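Local coordinates for putative nucleotide sugar epimerase/ dehydratase (Bordetella bronchiseptica, PDB 2Q1S), which binds NADH in a Rossmann fold and probably acts as a nucleotide-sugar epimerase or dehydratase in building the lipopolysaccharide O-antigen, at residues 50-54 with 55-59; 94-97 with 98-102. All blocks are in the same frame, centred on the assembly; numbering follows the deposited sequence. Where two conformers were deposited one is given.

Both interactions are helix exits in the Rossmann fold, each at the point where the chain turns back to a parallel strand. Interaction 1 ends helix 43-54 and leads into strand 59-63; interaction 2 follows helix 90-95 and leads into strand 102-105. Their centres lie about 18 Å apart, and they touch through the side chains of Gln59 and Glu99. Strand 34-38 serves both, with Val57 packing on Val35 and Tyr100 on Met36. Neither lines the cofactor pocket: the side chain of Leu52 is about 13 Å from the bound NADH and that of Leu96 about 11 Å, although Leu96 comes within about 5 Å of the side chain of Ile87, which binds the cofactor.

Interaction 1 (50-54 with 55-59); sequences KRLLE and LGVNQ
Leu55 folds back over the last turn of helix 43-54 and meets Arg51, four residues earlier. Its CB rests 3.6 Å from Arg51 O, and its CG comes to 3.3 Å from that same carbonyl oxygen. With CG beside the backbone N (chi1 -65°), the branch turns back along the helix: CD1 stays near Arg51 O, while CD2 reaches 3.7 Å from Arg51 CZ. There the methyl lies over one face of the guanidinium, offset toward its rim. A leucine suits this place because its branched end can cover a flat cation while the nitrogens of that cation keep their polar partners. Arg51 bends at chi2, and its NH1 forms a salt bridge of 3.0 Å with Glu54 OE1, which is met nearly along its C-O axis and lies somewhat out of the guanidinium plane; its NE is bound by Asn268. The guanidinium is thus held through two of its nitrogens as well as covered.

The helix closes with a Schellman motif. Gly56 takes a positive phi of 79°, which a residue without a CB adopts readily, and its N bonds to Leu53 O at 2.9 Å, approaching from above the carbonyl plane. Val57 N reaches back to Leu52 O at 3.2 Å in a nearly straight bond (175°). Leu55 N keeps the ordinary helical bond to Arg51 O. The motif brings apolar residues together on the two sides of the glycine: Val57 CG1 packs 4.0 Å from Leu52 CB, and the beta-branched valine also brings CG2 against Leu52 O.

Around this cap, Leu52 and Val57 face the central sheet, both packing on Val35 of strand 34-38. Ile271 of helix 263-276 touches Arg51, Leu52 and Leu55, so the end of helix 43-54 packs both on the sheet and against helix 263-276.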
loop_
_atom_site.group_PDB
_atom_site.type_symbol
_atom_site.label_atom_id
_atom_site.label_comp_id
_atom_site.label_asym_id
_atom_site.label_seq_id
_atom_site.Cartn_x
_atom_site.Cartn_y
_atom_site.Cartn_z
ATOM N N LYS A 50 24.503 13.917 -11.226
ATOM C CA LYS A 50 25.332 14.898 -11.960
ATOM C C LYS A 50 25.215 16.269 -11.297
ATOM O O LYS A 50 26.223 16.964 -11.101
ATOM C CB LYS A 50 24.898 15.007 -13.431
ATOM C CG LYS A 50 25.704 15.994 -14.286
ATOM N N ARG A 51 23.990 16.663 -10.957
ATOM C CA ARG A 51 23.776 17.984 -10.384
ATOM C C ARG A 51 24.345 18.083 -8.955
ATOM O O ARG A 51 24.978 19.104 -8.583
ATOM C CB ARG A 51 22.299 18.347 -10.480
ATOM C CG ARG A 51 21.923 19.685 -9.899
ATOM C CD ARG A 51 22.623 20.862 -10.611
ATOM N NE ARG A 51 22.100 22.131 -10.116
ATOM C CZ ARG A 51 22.790 23.260 -10.078
ATOM N NH1 ARG A 51 24.036 23.284 -10.539
ATOM N NH2 ARG A 51 22.228 24.366 -9.586
ATOM N N LEU A 52 24.224 16.987 -8.186
ATOM C CA LEU A 52 24.796 16.934 -6.829
ATOM C C LEU A 52 26.325 17.079 -6.857
ATOM O O LEU A 52 26.904 17.813 -6.050
ATOM C CB LEU A 52 24.426 15.630 -6.124
ATOM C CG LEU A 52 22.957 15.462 -5.669
ATOM C CD1 LEU A 52 22.695 14.001 -5.289
ATOM C CD2 LEU A 52 22.618 16.385 -4.551
ATOM N N LEU A 53 26.976 16.368 -7.766
ATOM C CA LEU A 53 28.423 16.551 -7.968
ATOM C C LEU A 53 28.780 18.002 -8.348
ATOM O O LEU A 53 29.760 18.563 -7.815
ATOM C CB LEU A 53 28.952 15.553 -9.006
ATOM C CG LEU A 53 28.799 14.068 -8.664
ATOM C CD1 LEU A 53 29.081 13.176 -9.888
ATOM C CD2 LEU A 53 29.645 13.642 -7.463
ATOM N N GLU A 54 27.989 18.625 -9.233
ATOM C CA GLU A 54 28.207 20.055 -9.581
ATOM C C GLU A 54 28.123 20.972 -8.359
ATOM O O GLU A 54 28.848 21.982 -8.265
ATOM C CB GLU A 54 27.156 20.549 -10.560
ATOM C CG GLU A 54 27.353 20.163 -11.996
ATOM C CD GLU A 54 26.141 20.514 -12.854
ATOM O OE1 GLU A 54 25.378 21.454 -12.483
ATOM O OE2 GLU A 54 25.969 19.846 -13.904
ATOM N N LEU A 55 27.209 20.637 -7.446
ATOM C CA LEU A 55 27.026 21.417 -6.227
ATOM C C LEU A 55 28.076 21.096 -5.169
ATOM O O LEU A 55 28.067 21.695 -4.092
ATOM C CB LEU A 55 25.606 21.201 -5.664
ATOM C CG LEU A 55 24.469 21.704 -6.552
ATOM C CD1 LEU A 55 23.121 21.378 -5.905
ATOM C CD2 LEU A 55 24.592 23.188 -6.831
ATOM N N GLY A 56 28.960 20.147 -5.463
ATOM C CA GLY A 56 30.094 19.848 -4.576
ATOM C C GLY A 56 29.778 18.999 -3.348
ATOM O O GLY A 56 30.386 19.170 -2.282
ATOM N N VAL A 57 28.844 18.066 -3.484
ATOM C CA VAL A 57 28.670 17.101 -2.412
ATOM C C VAL A 57 29.973 16.332 -2.166
ATOM O O VAL A 57 30.819 16.139 -3.072
ATOM C CB VAL A 57 27.535 16.086 -2.708
ATOM C CG1 VAL A 57 26.211 16.813 -2.779
ATOM C CG2 VAL A 57 27.833 15.310 -3.970
ATOM N N ASN A 58 30.123 15.874 -0.937
ATOM C CA ASN A 58 31.265 15.076 -0.549
ATOM C C ASN A 58 31.222 13.642 -1.053
ATOM O O ASN A 58 32.214 13.109 -1.488
ATOM C CB ASN A 58 31.407 15.110 0.974
ATOM C CG ASN A 58 32.591 14.312 1.458
ATOM O OD1 ASN A 58 33.750 14.572 1.065
ATOM N ND2 ASN A 58 32.326 13.337 2.317
ATOM N N GLN A 59 30.062 12.997 -0.978
ATOM C CA GLN A 59 29.943 11.608 -1.393
ATOM C C GLN A 59 28.533 11.379 -1.904
ATOM O O GLN A 59 27.587 11.939 -1.350
ATOM C CB GLN A 59 30.217 10.663 -0.217
ATOM C CG GLN A 59 31.688 10.576 0.256
ATOM C CD GLN A 59 31.888 9.611 1.418
ATOM O OE1 GLN A 59 30.924 9.094 1.989
ATOM N NE2 GLN A 59 33.143 9.364 1.772
#

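Interaction 2 (94-97 with 98-102)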
loop_
_atom_site.group_PDB
_atom_site.type_symbol
_atom_site.label_atom_id
_atom_site.label_comp_id
_atom_site.label_asym_id
_atom_site.label_seq_id
_atom_site.Cartn_x
_atom_site.Cartn_y
_atom_site.Cartn_z
ATOM N N ALA A 94 21.319 -3.783 6.381
ATOM C CA ALA A 94 21.942 -3.860 7.703
ATOM C C ALA A 94 23.333 -3.203 7.695
ATOM O O ALA A 94 23.797 -2.730 8.746
ATOM C CB ALA A 94 22.035 -5.292 8.169
ATOM N N SER A 95 23.961 -3.164 6.514
ATOM C CA SER A 95 25.294 -2.580 6.337
ATOM C C SER A 95 25.284 -1.064 6.350
ATOM O O SER A 95 26.346 -0.468 6.569
ATOM C CB SER A 95 25.996 -3.074 5.046
ATOM O OG SER A 95 25.556 -2.347 3.896
ATOM N N LEU A 96 24.138 -0.446 6.072
ATOM C CA LEU A 96 24.067 1.009 5.989
ATOM C C LEU A 96 24.409 1.637 7.335
ATOM O O LEU A 96 23.994 1.150 8.396
ATOM C CB LEU A 96 22.683 1.468 5.531
ATOM C CG LEU A 96 22.293 1.062 4.102
ATOM C CD1 LEU A 96 20.926 1.651 3.749
ATOM C CD2 LEU A 96 23.333 1.522 3.089
ATOM N N GLN A 97 25.169 2.732 7.269
ATOM C CA GLN A 97 25.629 3.459 8.453
ATOM C C GLN A 97 24.925 4.816 8.492
ATOM O O GLN A 97 24.513 5.313 7.459
ATOM C CB GLN A 97 27.143 3.660 8.387
ATOM C CG GLN A 97 27.969 2.350 8.446
ATOM C CD GLN A 97 27.561 1.496 9.628
ATOM O OE1 GLN A 97 27.799 1.868 10.786
ATOM N NE2 GLN A 97 26.928 0.354 9.351
ATOM N N ASP A 98 24.834 5.422 9.687
ATOM C CA ASP A 98 24.211 6.743 9.878
ATOM C C ASP A 98 25.252 7.809 9.449
ATOM O O ASP A 98 25.750 8.603 10.257
ATOM C CB ASP A 98 23.820 6.875 11.348
ATOM C CG ASP A 98 22.982 8.108 11.661
ATOM O OD1 ASP A 98 22.605 8.892 10.761
ATOM O OD2 ASP A 98 22.665 8.277 12.858
ATOM N N GLU A 99 25.570 7.795 8.154
ATOM C CA GLU A 99 26.583 8.679 7.571
ATOM C C GLU A 99 26.038 9.574 6.458
ATOM O O GLU A 99 26.803 10.177 5.711
ATOM C CB GLU A 99 27.758 7.827 7.036
ATOM C CG GLU A 99 27.395 7.015 5.795
ATOM C CD GLU A 99 28.562 6.231 5.202
ATOM O OE1 GLU A 99 29.593 6.847 4.843
ATOM O OE2 GLU A 99 28.454 4.993 5.110
ATOM N N TYR A 100 24.712 9.654 6.347
ATOM C CA TYR A 100 24.077 10.410 5.279
ATOM C C TYR A 100 23.358 11.629 5.791
ATOM O O TYR A 100 22.619 11.584 6.790
ATOM C CB TYR A 100 23.046 9.547 4.531
ATOM C CG TYR A 100 23.645 8.248 4.031
ATOM C CD1 TYR A 100 24.397 8.203 2.828
ATOM C CD2 TYR A 100 23.474 7.056 4.751
ATOM C CE1 TYR A 100 25.011 7.004 2.382
ATOM C CE2 TYR A 100 24.057 5.854 4.288
ATOM C CZ TYR A 100 24.803 5.843 3.117
ATOM O OH TYR A 100 25.340 4.630 2.716
ATOM N N ASP A 101 23.575 12.734 5.111
ATOM C CA ASP A 101 22.842 13.952 5.357
ATOM C C ASP A 101 21.508 13.971 4.621
ATOM O O ASP A 101 20.533 14.529 5.120
ATOM C CB ASP A 101 23.703 15.150 4.956
ATOM C CG ASP A 101 24.999 15.177 5.708
ATOM O OD1 ASP A 101 24.961 15.299 6.940
ATOM O OD2 ASP A 101 26.045 15.018 5.053
ATOM N N TYR A 102 21.507 13.418 3.419
ATOM C CA TYR A 102 20.310 13.404 2.553
ATOM C C TYR A 102 20.176 12.095 1.892
ATOM O O TYR A 102 21.164 11.441 1.536
ATOM C CB TYR A 102 20.368 14.525 1.499
ATOM C CG TYR A 102 20.387 15.892 2.118
ATOM C CD1 TYR A 102 19.206 16.489 2.573
ATOM C CD2 TYR A 102 21.594 16.599 2.320
ATOM C CE1 TYR A 102 19.190 17.721 3.183
ATOM C CE2 TYR A 102 21.608 17.846 2.939
ATOM C CZ TYR A 102 20.396 18.448 3.369
ATOM O OH TYR A 102 20.389 19.686 3.989
HETATM O O HOH W 1 26.462 3.229 4.777
HETATM O O HOH W 2 25.724 4.038 12.103
#
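Glu99 and Tyr100 are turned back onto Gln97 by their first torsions. Glu99 CG sits between its own backbone N and carbonyl carbon (chi1 70°), and the extended chain beyond it brings OE2 to 3.8 Å from Gln97 CB. Tyr100 CG lies beside its backbone N (chi1 -54°), which brings Tyr100 CE2 to 3.2 Å from Gln97 O, an oblique approach to the ring. The ring also carries Glu99 CG over the centre of one face, and its hydroxyl reaches Leu96 CD2 at 3.7 Å.

A single water joins the polar ends: it accepts from Gln97 N at 2.9 Å, donates to Glu99 OE2 at 2.7 Å and bonds to Tyr100 OH at 2.7 Å. Tyrosine suits the place because its buried ring is apolar while its hydroxyl can serve this water and His61 as well. Asp98 centres an inverse gamma turn, closed by a weak bond of 2.8 Å from Glu99 N to Gln97 O; its carboxylate takes the backbone N-H groups of Lys141 and Arg142. The whole forms the return loop of a Rossmann beta-alpha-beta crossover, which carries the chain from strand 80-83 through helix 90-95 to strand 102-105, beside strand 34-38.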